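Local coordinates for protein chloromuconate cycloisomerase (Rhodococcus opacus, PDB 4M0X) that is a manganese-binding enzyme of the enolase superfamily, pairing an N-terminal alpha+beta capping domain with a C-terminal TIM-barrel-type domain, at residues Ala10-Leu15 against Glu61-Ile66; His21-Thr26 against Gly55-Gly60; Trp139-Gly144 against Asp151-Lys156; Lys271-Gly276 against Ser304-Ile309. One frame throughout, in Å; residues are numbered along the deposited sequence.

Contact 1: residues Ala10-Leu15 against Glu61-Ile66; sequences ATIVDL and ESVETI
Ile12 packs on Val63 and Glu64 where strand 5-17 of the enolase-type N-terminal domain meets the first turn of helix 63-74. Close packing is confined to a small apolar patch. Ile12 CG2 lies 3.9 Å from Val63 CG2, the two branched side chains meeting at a slant. The longer arm of Ile12, extended beyond CG1 (chi2 161°), carries CD1 against the helix backbone, 3.9 Å from Val63 O and 4.2 Å from Glu64 CA. Only 136 Å² is buried between the segments, and they share no hydrogen bond, so their mutual contact is van der Waals packing.

Between the two segments the contact is looser at Glu64, a partly exposed residue whose CB points away from the strand. The Glu64 carboxylate is held from elsewhere: OE2 forms a salt bridge with Arg370, while OE1 is hydrogen-bonded to the Tyr73 hydroxyl of the second subunit. Arg370 also pairs with Asp14, which probably offsets the like charges of Asp14 OD1 and Glu64 OE2, 6.7 Å apart. The start of the helix is fixed by Ser62 at the N-cap, whose OG accepts from Thr65 N at 3.1 Å with an N-H...O angle of 163°.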
loop_
_atom_site.group_PDB
_atom_site.type_symbol
_atom_site.label_atom_id
_atom_site.label_comp_id
_atom_site.label_asym_id
_atom_site.label_seq_id
_atom_site.Cartn_x
_atom_site.Cartn_y
_atom_site.Cartn_z
ATOM N N ALA A 10 -32.255 38.225 6.208
ATOM C CA ALA A 10 -31.490 37.428 7.158
ATOM C C ALA A 10 -31.374 38.171 8.512
ATOM O O ALA A 10 -30.628 39.159 8.642
ATOM C CB ALA A 10 -30.120 37.103 6.580
ATOM N N THR A 11 -32.113 37.686 9.503
ATOM C CA THR A 11 -32.272 38.364 10.788
ATOM C C THR A 11 -31.695 37.527 11.923
ATOM O O THR A 11 -32.103 36.356 12.124
ATOM C CB THR A 11 -33.756 38.495 11.158
ATOM O OG1 THR A 11 -34.471 39.192 10.126
ATOM C CG2 THR A 11 -33.912 39.183 12.504
ATOM N N ILE A 12 -30.794 38.151 12.681
ATOM C CA ILE A 12 -30.135 37.534 13.820
ATOM C C ILE A 12 -31.142 37.412 15.005
ATOM O O ILE A 12 -31.721 38.407 15.453
ATOM C CB ILE A 12 -28.835 38.316 14.149
ATOM C CG1 ILE A 12 -27.900 38.323 12.931
ATOM C CG2 ILE A 12 -28.084 37.757 15.342
ATOM C CD1 ILE A 12 -26.832 39.414 12.972
ATOM N N VAL A 13 -31.370 36.186 15.476
ATOM C CA VAL A 13 -32.318 35.929 16.565
ATOM C C VAL A 13 -31.641 35.298 17.790
ATOM O O VAL A 13 -30.780 34.409 17.662
ATOM C CB VAL A 13 -33.422 34.966 16.101
ATOM C CG1 VAL A 13 -34.377 34.654 17.260
ATOM C CG2 VAL A 13 -34.119 35.496 14.872
ATOM N N ASP A 14 -32.004 35.736 18.980
ATOM C CA ASP A 14 -31.392 35.131 20.168
ATOM C C ASP A 14 -32.503 34.443 20.893
ATOM O O ASP A 14 -33.543 35.041 21.117
ATOM C CB ASP A 14 -30.739 36.153 21.109
ATOM C CG ASP A 14 -29.533 36.882 20.489
ATOM O OD1 ASP A 14 -28.569 36.242 19.961
ATOM O OD2 ASP A 14 -29.545 38.136 20.580
ATOM N N LEU A 15 -32.300 33.190 21.253
ATOM C CA LEU A 15 -33.374 32.409 21.867
ATOM C C LEU A 15 -33.049 31.960 23.267
ATOM O O LEU A 15 -32.029 31.305 23.500
ATOM C CB LEU A 15 -33.740 31.198 20.988
ATOM C CG LEU A 15 -34.427 31.563 19.669
ATOM C CD1 LEU A 15 -34.787 30.315 18.894
ATOM C CD2 LEU A 15 -35.668 32.421 19.913
ATOM N N GLU A 61 -17.739 30.023 11.323
ATOM C CA GLU A 61 -18.873 30.843 10.949
ATOM C C GLU A 61 -19.443 31.402 12.240
ATOM O O GLU A 61 -19.304 30.765 13.293
ATOM C CB GLU A 61 -19.906 30.021 10.158
ATOM C CG GLU A 61 -19.327 29.399 8.885
ATOM C CD GLU A 61 -20.356 29.064 7.800
ATOM O OE1 GLU A 61 -21.036 29.998 7.294
ATOM O OE2 GLU A 61 -20.457 27.870 7.413
ATOM N N SER A 62 -20.019 32.610 12.160
ATOM C CA SER A 62 -20.738 33.253 13.276
ATOM C C SER A 62 -22.057 33.857 12.808
ATOM O O SER A 62 -22.180 34.251 11.646
ATOM C CB SER A 62 -19.894 34.361 13.885
ATOM O OG SER A 62 -19.873 35.518 13.059
ATOM N N VAL A 63 -23.039 33.982 13.694
ATOM C CA VAL A 63 -24.298 34.598 13.257
ATOM C C VAL A 63 -24.090 35.985 12.615
ATOM O O VAL A 63 -24.787 36.330 11.670
ATOM C CB VAL A 63 -25.374 34.678 14.362
ATOM C CG1 VAL A 63 -25.792 33.288 14.809
ATOM C CG2 VAL A 63 -24.907 35.524 15.533
ATOM N N GLU A 64 -23.112 36.745 13.109
ATOM C CA GLU A 64 -22.879 38.099 12.636
ATOM C C GLU A 64 -22.341 38.064 11.221
ATOM O O GLU A 64 -22.808 38.806 10.379
ATOM C CB GLU A 64 -21.924 38.867 13.563
ATOM C CG GLU A 64 -22.490 39.218 14.937
ATOM C CD GLU A 64 -22.436 38.056 15.910
ATOM O OE1 GLU A 64 -21.992 36.948 15.504
ATOM O OE2 GLU A 64 -22.834 38.238 17.086
ATOM N N THR A 65 -21.389 37.180 10.950
ATOM C CA THR A 65 -20.790 37.102 9.620
ATOM C C THR A 65 -21.661 36.333 8.656
ATOM O O THR A 65 -21.591 36.555 7.433
ATOM C CB THR A 65 -19.407 36.456 9.629
ATOM O OG1 THR A 65 -19.533 35.073 9.993
ATOM C CG2 THR A 65 -18.502 37.174 10.587
ATOM N N ILE A 66 -22.488 35.437 9.196
ATOM C CA ILE A 66 -23.413 34.698 8.334
ATOM C C ILE A 66 -24.345 35.686 7.668
ATOM O O ILE A 66 -24.454 35.690 6.436
ATOM C CB ILE A 66 -24.211 33.602 9.065
ATOM C CG1 ILE A 66 -23.376 32.347 9.243
ATOM C CG2 ILE A 66 -25.476 33.240 8.308
ATOM C CD1 ILE A 66 -23.848 31.568 10.455
#

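Contact 2: residues His21-Thr26 against Gly55-Gly60; sequences HKFAAT and GPWWGG
Trp57 turns its indole toward the loop after strand 20-22 and is met there by Phe23, Ala24, Ala25 and Thr26 in succession. Its CG sits between the backbone N and the carbonyl carbon (chi1 77°), which swings the ring system against that loop. The backbone N of Ala25 lies over one face of the indole, toward the rim; Trp58 CB lies over the opposite face, near its centre and 3.8 Å above the plane. Near the root of the side chain, Ala25 CB is 3.7 Å from Trp57 CB. At the far end, Phe23 CB comes within 3.6 Å of Trp57 CZ2. These two side chains cross at about a right angle, and their six-membered rings form an oblique pair (planes 38°, centroids 5.9 Å apart). Thr26 OG1 approaches the pyrrole side, 3.8 Å from Trp57 CD1, while the indole NE1 donates to the Pro53 carbonyl and so fixes the ring's rotation. Gly95 of the second subunit packs on both Ala25 and Trp57. The Trp57 side chain is about 7 Å from the bound manganese ion, held by Asp196, Glu222 and Asp247. Two capping-domain loops meeting beside the barrel's metal site are characteristic of the enolase superfamily.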
loop_
_atom_site.group_PDB
_atom_site.type_symbol
_atom_site.label_atom_id
_atom_site.label_comp_id
_atom_site.label_asym_id
_atom_site.label_seq_id
_atom_site.Cartn_x
_atom_site.Cartn_y
_atom_site.Cartn_z
ATOM N N HIS A 21 -25.043 25.577 27.908
ATOM C CA HIS A 21 -24.437 24.407 27.236
ATOM C C HIS A 21 -22.927 24.581 26.988
ATOM O O HIS A 21 -22.516 25.233 26.019
ATOM C CB HIS A 21 -25.184 24.064 25.930
ATOM C CG HIS A 21 -25.079 22.621 25.519
ATOM N ND1 HIS A 21 -25.993 21.663 25.906
ATOM C CD2 HIS A 21 -24.175 21.977 24.740
ATOM C CE1 HIS A 21 -25.655 20.495 25.389
ATOM N NE2 HIS A 21 -24.556 20.657 24.676
ATOM N N LYS A 22 -22.116 23.987 27.870
ATOM C CA LYS A 22 -20.653 24.105 27.809
ATOM C C LYS A 22 -20.024 23.083 26.852
ATOM O O LYS A 22 -20.100 21.870 27.085
ATOM C CB LYS A 22 -20.031 24.009 29.212
ATOM N N PHE A 23 -19.432 23.597 25.768
ATOM C CA PHE A 23 -18.676 22.807 24.793
ATOM C C PHE A 23 -17.191 22.923 25.126
ATOM O O PHE A 23 -16.829 23.430 26.187
ATOM C CB PHE A 23 -18.904 23.338 23.367
ATOM C CG PHE A 23 -20.334 23.266 22.894
ATOM C CD1 PHE A 23 -20.824 22.118 22.277
ATOM C CD2 PHE A 23 -21.188 24.362 23.044
ATOM C CE1 PHE A 23 -22.143 22.059 21.840
ATOM C CE2 PHE A 23 -22.505 24.306 22.609
ATOM C CZ PHE A 23 -22.983 23.153 22.008
ATOM N N ALA A 24 -16.332 22.483 24.207
ATOM C CA ALA A 24 -14.877 22.604 24.376
ATOM C C ALA A 24 -14.342 24.050 24.469
ATOM O O ALA A 24 -13.534 24.342 25.355
ATOM C CB ALA A 24 -14.143 21.823 23.294
ATOM N N ALA A 25 -14.800 24.947 23.586
ATOM C CA ALA A 25 -14.239 26.319 23.506
ATOM C C ALA A 25 -15.136 27.505 23.948
ATOM O O ALA A 25 -14.691 28.662 23.910
ATOM C CB ALA A 25 -13.638 26.573 22.128
ATOM N N THR A 26 -16.384 27.210 24.336
ATOM C CA THR A 26 -17.286 28.155 25.052
ATOM C C THR A 26 -18.317 27.397 25.923
ATOM O O THR A 26 -18.415 26.166 25.842
ATOM C CB THR A 26 -18.063 29.133 24.106
ATOM O OG1 THR A 26 -18.639 28.419 23.003
ATOM C CG2 THR A 26 -17.178 30.281 23.588
ATOM N N GLY A 55 -20.716 29.952 18.273
ATOM C CA GLY A 55 -19.720 30.881 17.713
ATOM C C GLY A 55 -18.755 30.189 16.757
ATOM O O GLY A 55 -18.932 29.009 16.437
ATOM N N PRO A 56 -17.716 30.905 16.308
ATOM C CA PRO A 56 -16.893 30.370 15.239
ATOM C C PRO A 56 -15.832 29.360 15.669
ATOM O O PRO A 56 -15.086 28.866 14.833
ATOM C CB PRO A 56 -16.280 31.620 14.610
ATOM C CG PRO A 56 -16.192 32.564 15.739
ATOM C CD PRO A 56 -17.396 32.308 16.599
ATOM N N TRP A 57 -15.793 29.018 16.948
ATOM C CA TRP A 57 -14.819 28.039 17.440
ATOM C C TRP A 57 -14.884 26.708 16.669
ATOM O O TRP A 57 -13.846 26.114 16.377
ATOM C CB TRP A 57 -14.987 27.819 18.955
ATOM C CG TRP A 57 -16.171 26.931 19.308
ATOM C CD1 TRP A 57 -17.466 27.333 19.524
ATOM C CD2 TRP A 57 -16.176 25.494 19.426
ATOM N NE1 TRP A 57 -18.269 26.242 19.792
ATOM C CE2 TRP A 57 -17.509 25.103 19.736
ATOM C CE3 TRP A 57 -15.189 24.497 19.294
ATOM C CZ2 TRP A 57 -17.879 23.757 19.922
ATOM C CZ3 TRP A 57 -15.554 23.161 19.491
ATOM C CH2 TRP A 57 -16.895 22.807 19.797
ATOM N N TRP A 58 -16.093 26.264 16.312
ATOM C CA TRP A 58 -16.285 24.946 15.720
ATOM C C TRP A 58 -15.982 24.942 14.227
ATOM O O TRP A 58 -15.232 24.097 13.750
ATOM C CB TRP A 58 -17.715 24.486 15.968
ATOM C CG TRP A 58 -18.037 23.003 15.697
ATOM C CD1 TRP A 58 -18.285 22.039 16.632
ATOM C CD2 TRP A 58 -18.213 22.364 14.411
ATOM N NE1 TRP A 58 -18.584 20.847 16.019
ATOM C CE2 TRP A 58 -18.529 21.009 14.661
ATOM C CE3 TRP A 58 -18.114 22.805 13.071
ATOM C CZ2 TRP A 58 -18.749 20.085 13.624
ATOM C CZ3 TRP A 58 -18.327 21.878 12.026
ATOM C CH2 TRP A 58 -18.642 20.542 12.313
ATOM N N GLY A 59 -16.581 25.878 13.493
ATOM C CA GLY A 59 -16.559 25.847 12.025
ATOM C C GLY A 59 -16.158 27.153 11.346
ATOM O O GLY A 59 -16.107 27.216 10.112
ATOM N N GLY A 60 -15.865 28.193 12.133
ATOM C CA GLY A 60 -15.392 29.471 11.580
ATOM C C GLY A 60 -16.491 30.418 11.088
ATOM O O GLY A 60 -16.214 31.486 10.496
#

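Contact 3: residues Trp139-Gly144 against Asp151-Lys156; sequences WAFSAG and DEAAQK
Trp139 offers two different surfaces to helix 146-159: the edge of its indole goes to Glu152 and a face to Lys156. Its CG is anti to the backbone N, which sends the ring out from strand 134-141 toward the helix. NE1 donates to Glu152 OE2 over 3.1 Å with an N-H...O angle of 167°. The acceptor lies in the indole plane, but the N-H arrives from above the carboxylate plane, the two flat groups being almost perpendicular.

Glu152 reaches this position with an extended chain. Its other oxygen, OE1, forms a salt bridge with Arg19, so both oxygens of the carboxylate are engaged and its rotation is restrained. OE2 also lies at the edge of the Phe141 ring, whose plane is nearly that of the carboxylate. Beyond that edge, Phe141 CZ touches Ala153 CB at 3.6 Å.

Lys156 instead bends at chi2 (-58°) and lays its chain over the indole. CG sits above the five-membered ring, 3.9 Å from Trp139 CD1. CE stands almost directly over the six-membered ring, 3.6 Å from its centroid, in a CH-pi contact, and NZ is 3.7 Å from the same centroid in a cation-pi interaction.

The axes of strand segment 139-141 and helix segment 151-156 run antiparallel, at 171°, with a closest approach of 10.1 Å. With strand 163-167 these elements form a beta-alpha-beta unit, the repeating element of the TIM barrel.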
loop_
_atom_site.group_PDB
_atom_site.type_symbol
_atom_site.label_atom_id
_atom_site.label_comp_id
_atom_site.label_asym_id
_atom_site.label_seq_id
_atom_site.Cartn_x
_atom_site.Cartn_y
_atom_site.Cartn_z
ATOM N N TRP A 139 -29.783 11.948 24.524
ATOM C CA TRP A 139 -29.643 13.095 25.395
ATOM C C TRP A 139 -28.190 13.446 25.627
ATOM O O TRP A 139 -27.411 12.624 26.122
ATOM C CB TRP A 139 -30.301 12.860 26.764
ATOM C CG TRP A 139 -30.265 14.125 27.570
ATOM C CD1 TRP A 139 -29.421 14.418 28.585
ATOM C CD2 TRP A 139 -31.060 15.298 27.351
ATOM N NE1 TRP A 139 -29.640 15.693 29.028
ATOM C CE2 TRP A 139 -30.645 16.259 28.287
ATOM C CE3 TRP A 139 -32.087 15.630 26.446
ATOM C CZ2 TRP A 139 -31.234 17.526 28.375
ATOM C CZ3 TRP A 139 -32.674 16.895 26.526
ATOM C CH2 TRP A 139 -32.248 17.823 27.490
ATOM N N ALA A 140 -27.826 14.676 25.298
ATOM C CA ALA A 140 -26.454 15.105 25.499
ATOM C C ALA A 140 -26.294 15.980 26.739
ATOM O O ALA A 140 -26.713 17.148 26.767
ATOM C CB ALA A 140 -25.876 15.771 24.245
ATOM N N PHE A 141 -25.683 15.381 27.757
ATOM C CA PHE A 141 -25.179 16.107 28.890
ATOM C C PHE A 141 -24.190 17.196 28.491
ATOM O O PHE A 141 -23.412 17.052 27.549
ATOM C CB PHE A 141 -24.458 15.157 29.811
ATOM C CG PHE A 141 -25.292 14.012 30.262
ATOM C CD1 PHE A 141 -26.517 14.235 30.889
ATOM C CD2 PHE A 141 -24.844 12.694 30.077
ATOM C CE1 PHE A 141 -27.286 13.170 31.314
ATOM C CE2 PHE A 141 -25.605 11.618 30.516
ATOM C CZ PHE A 141 -26.822 11.862 31.140
ATOM N N SER A 142 -24.233 18.285 29.242
ATOM C CA SER A 142 -23.290 19.376 29.148
ATOM C C SER A 142 -21.977 18.964 29.850
ATOM O O SER A 142 -21.924 17.911 30.518
ATOM C CB SER A 142 -23.927 20.580 29.833
ATOM O OG SER A 142 -23.114 21.718 29.732
ATOM N N ALA A 143 -20.924 19.773 29.718
ATOM C CA ALA A 143 -19.666 19.463 30.421
ATOM C C ALA A 143 -19.686 19.824 31.922
ATOM O O ALA A 143 -18.659 19.783 32.597
ATOM C CB ALA A 143 -18.473 20.093 29.717
ATOM N N GLY A 144 -20.863 20.146 32.447
ATOM C CA GLY A 144 -21.010 20.488 33.853
ATOM C C GLY A 144 -20.401 19.463 34.790
ATOM O O GLY A 144 -19.767 18.483 34.360
ATOM N N ASP A 151 -27.953 13.770 38.771
ATOM C CA ASP A 151 -29.337 14.180 38.962
ATOM C C ASP A 151 -30.072 14.403 37.621
ATOM O O ASP A 151 -31.298 14.319 37.577
ATOM C CB ASP A 151 -29.430 15.419 39.880
ATOM N N GLU A 152 -29.339 14.680 36.536
ATOM C CA GLU A 152 -29.966 14.888 35.205
ATOM C C GLU A 152 -30.168 13.566 34.468
ATOM O O GLU A 152 -31.191 13.367 33.798
ATOM C CB GLU A 152 -29.191 15.892 34.334
ATOM C CG GLU A 152 -29.996 16.431 33.144
ATOM C CD GLU A 152 -29.178 17.227 32.123
ATOM O OE1 GLU A 152 -29.529 18.372 31.794
ATOM O OE2 GLU A 152 -28.177 16.711 31.615
ATOM N N ALA A 153 -29.200 12.661 34.624
ATOM C CA ALA A 153 -29.222 11.342 33.994
ATOM C C ALA A 153 -30.396 10.570 34.522
ATOM O O ALA A 153 -31.205 10.051 33.750
ATOM C CB ALA A 153 -27.939 10.581 34.290
ATOM N N ALA A 154 -30.479 10.513 35.850
ATOM C CA ALA A 154 -31.509 9.752 36.559
ATOM C C ALA A 154 -32.928 10.181 36.127
ATOM O O ALA A 154 -33.824 9.343 35.958
ATOM C CB ALA A 154 -31.312 9.913 38.062
ATOM N N GLN A 155 -33.089 11.490 35.927
ATOM C CA GLN A 155 -34.326 12.096 35.467
ATOM C C GLN A 155 -34.646 11.856 33.985
ATOM O O GLN A 155 -35.795 11.560 33.659
ATOM C CB GLN A 155 -34.281 13.592 35.742
ATOM C CG GLN A 155 -35.582 14.315 35.480
ATOM C CD GLN A 155 -35.336 15.786 35.294
ATOM O OE1 GLN A 155 -34.799 16.210 34.262
ATOM N NE2 GLN A 155 -35.701 16.580 36.300
ATOM N N LYS A 156 -33.658 12.007 33.092
ATOM C CA LYS A 156 -33.872 11.699 31.656
ATOM C C LYS A 156 -34.083 10.209 31.370
ATOM O O LYS A 156 -34.755 9.850 30.399
ATOM C CB LYS A 156 -32.749 12.241 30.769
ATOM C CG LYS A 156 -32.714 13.756 30.633
ATOM C CD LYS A 156 -34.012 14.314 30.074
ATOM C CE LYS A 156 -33.991 15.832 30.047
ATOM N NZ LYS A 156 -34.944 16.283 28.998
#

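Contact 4: residues Lys271-Gly276 against Ser304-Ile309; sequences KIPKSG and SVMGAI
Met306 projects from the first turn of helix 304-316 and lodges its sulfur against Ile272 and Pro273, in the TIM-barrel-type domain of an enolase-superfamily fold. The hollow that receives it is formed by the short, weakly bonded helix 272-275, which directly follows barrel strand 267-270. SD lies 3.7 Å from Ile272 CB and 4.0 Å from Pro273 CD, so it settles where the isoleucine and the proline ring adjoin. The methionine leaves its helix with CG anti to the backbone N and then folds at chi2 (66°) and again at chi3. As a result its thioether lies across the hollow, with CE turned to Ile272 CG2 at 4.1 Å and CG facing Pro273 CG, also at 4.1 Å.

The fit is reciprocal. The side chain of Ile272 is itself a bump that enters between Met306 and Ile309. Its two branches divide the work: CG2 lies on the SD and CE side of Met306, and CD1 comes to 4.1 Å from Ile309 CG2, on the residue about one turn further along that helix. Thr109 of helix 101-118 touches Ile272, Met306 and Ile309 together, bringing a capping-domain helix onto this buried patch.

Lys271 turns its end away from this packing, and its NZ forms a salt bridge with the manganese ligand Asp247. The short helix ends in a Schellman motif at Gly276, which has positive phi. Its preceding residue ties back to the start of the turn: Ser275 OG donates to Lys271 O over 2.8 Å, at a C=O...O angle of 160°.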
loop_
_atom_site.group_PDB
_atom_site.type_symbol
_atom_site.label_atom_id
_atom_site.label_comp_id
_atom_site.label_asym_id
_atom_site.label_seq_id
_atom_site.Cartn_x
_atom_site.Cartn_y
_atom_site.Cartn_z
ATOM N N LYS A 271 -25.508 16.110 9.600
ATOM C CA LYS A 271 -26.011 17.407 10.082
ATOM C C LYS A 271 -26.093 18.304 8.886
ATOM O O LYS A 271 -25.133 18.358 8.139
ATOM C CB LYS A 271 -25.019 18.075 11.026
ATOM C CG LYS A 271 -24.899 17.542 12.435
ATOM C CD LYS A 271 -24.248 18.602 13.327
ATOM C CE LYS A 271 -22.753 18.394 13.507
ATOM N NZ LYS A 271 -22.423 17.878 14.866
ATOM N N ILE A 272 -27.201 19.029 8.724
ATOM C CA ILE A 272 -27.380 19.896 7.569
ATOM C C ILE A 272 -26.443 21.124 7.494
ATOM O O ILE A 272 -25.713 21.266 6.511
ATOM C CB ILE A 272 -28.854 20.281 7.355
ATOM C CG1 ILE A 272 -29.637 19.053 6.938
ATOM C CG2 ILE A 272 -28.995 21.325 6.252
ATOM C CD1 ILE A 272 -31.093 19.324 6.664
ATOM N N PRO A 273 -26.438 21.994 8.528
ATOM C CA PRO A 273 -25.652 23.237 8.475
ATOM C C PRO A 273 -24.211 23.011 8.017
ATOM O O PRO A 273 -23.725 23.643 7.092
ATOM C CB PRO A 273 -25.642 23.701 9.936
ATOM C CG PRO A 273 -26.830 23.076 10.546
ATOM C CD PRO A 273 -26.914 21.731 9.897
ATOM N N LYS A 274 -23.548 22.086 8.677
ATOM C CA LYS A 274 -22.156 21.798 8.434
ATOM C C LYS A 274 -21.832 21.265 7.011
ATOM O O LYS A 274 -20.682 21.354 6.573
ATOM C CB LYS A 274 -21.658 20.916 9.585
ATOM C CG LYS A 274 -20.879 19.677 9.252
ATOM C CD LYS A 274 -21.588 18.420 9.720
ATOM C CE LYS A 274 -20.522 17.397 10.086
ATOM N NZ LYS A 274 -20.979 15.999 10.269
ATOM N N SER A 275 -22.845 20.756 6.299
ATOM C CA SER A 275 -22.682 20.186 4.946
ATOM C C SER A 275 -23.121 21.175 3.918
ATOM O O SER A 275 -23.071 20.881 2.719
ATOM C CB SER A 275 -23.565 18.962 4.714
ATOM O OG SER A 275 -23.580 18.105 5.828
ATOM N N GLY A 276 -23.605 22.321 4.389
ATOM C CA GLY A 276 -24.165 23.350 3.510
ATOM C C GLY A 276 -25.495 23.005 2.860
ATOM O O GLY A 276 -25.776 23.463 1.748
ATOM N N SER A 304 -36.101 24.864 16.400
ATOM C CA SER A 304 -37.058 24.029 15.685
ATOM C C SER A 304 -37.108 24.264 14.182
ATOM O O SER A 304 -37.550 23.375 13.451
ATOM C CB SER A 304 -38.435 24.134 16.297
ATOM O OG SER A 304 -38.435 23.411 17.517
ATOM N N VAL A 305 -36.641 25.427 13.719
ATOM C CA VAL A 305 -36.611 25.695 12.277
ATOM C C VAL A 305 -35.729 24.696 11.488
ATOM O O VAL A 305 -36.238 24.001 10.593
ATOM C CB VAL A 305 -36.207 27.147 11.957
ATOM C CG1 VAL A 305 -36.213 27.406 10.441
ATOM C CG2 VAL A 305 -37.108 28.129 12.691
ATOM N N MET A 306 -34.432 24.624 11.815
ATOM C CA MET A 306 -33.497 23.659 11.213
ATOM C C MET A 306 -33.749 22.225 11.733
ATOM O O MET A 306 -33.649 21.245 10.976
ATOM C CB MET A 306 -32.034 24.104 11.455
ATOM C CG MET A 306 -30.915 23.120 11.060
ATOM S SD MET A 306 -30.744 22.763 9.294
ATOM C CE MET A 306 -30.406 24.379 8.577
ATOM N N GLY A 307 -34.100 22.127 13.019
ATOM C CA GLY A 307 -34.441 20.855 13.643
ATOM C C GLY A 307 -35.541 20.109 12.913
ATOM O O GLY A 307 -35.411 18.902 12.655
ATOM N N ALA A 308 -36.618 20.820 12.579
ATOM C CA ALA A 308 -37.683 20.268 11.719
ATOM C C ALA A 308 -37.209 19.722 10.342
ATOM O O ALA A 308 -37.575 18.612 9.991
ATOM C CB ALA A 308 -38.823 21.266 11.549
ATOM N N ILE A 309 -36.412 20.464 9.574
ATOM C CA ILE A 309 -36.009 19.961 8.251
ATOM C C ILE A 309 -35.069 18.778 8.455
ATOM O O ILE A 309 -35.233 17.741 7.819
ATOM C CB ILE A 309 -35.488 21.064 7.256
ATOM C CG1 ILE A 309 -35.171 20.497 5.889
ATOM C CG2 ILE A 309 -34.221 21.775 7.731
ATOM C CD1 ILE A 309 -36.256 19.617 5.311
#

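Contacts 1 and 2 belong to the N-terminal domain, reach the same antiparallel sheet and touch the second subunit; both are partly buried. Contacts 3 and 4 are buried in the barrel-type domain and meet no other chain. Contact 4 is the nearest to the chain centre, about 6 Å from it, and is wholly apolar across its segments; contact 3, about 19 Å out, adds a hydrogen bond and a cation-pi pair. Contact 1 is aliphatic, contact 2 aromatic. Pro56 packs on Glu61, joining contacts 1 and 2. Contact 2 also links the domains, through a probable Lys22 N to Ser142 OG bond with contact 3 and Trp58 against Lys274 of contact 4.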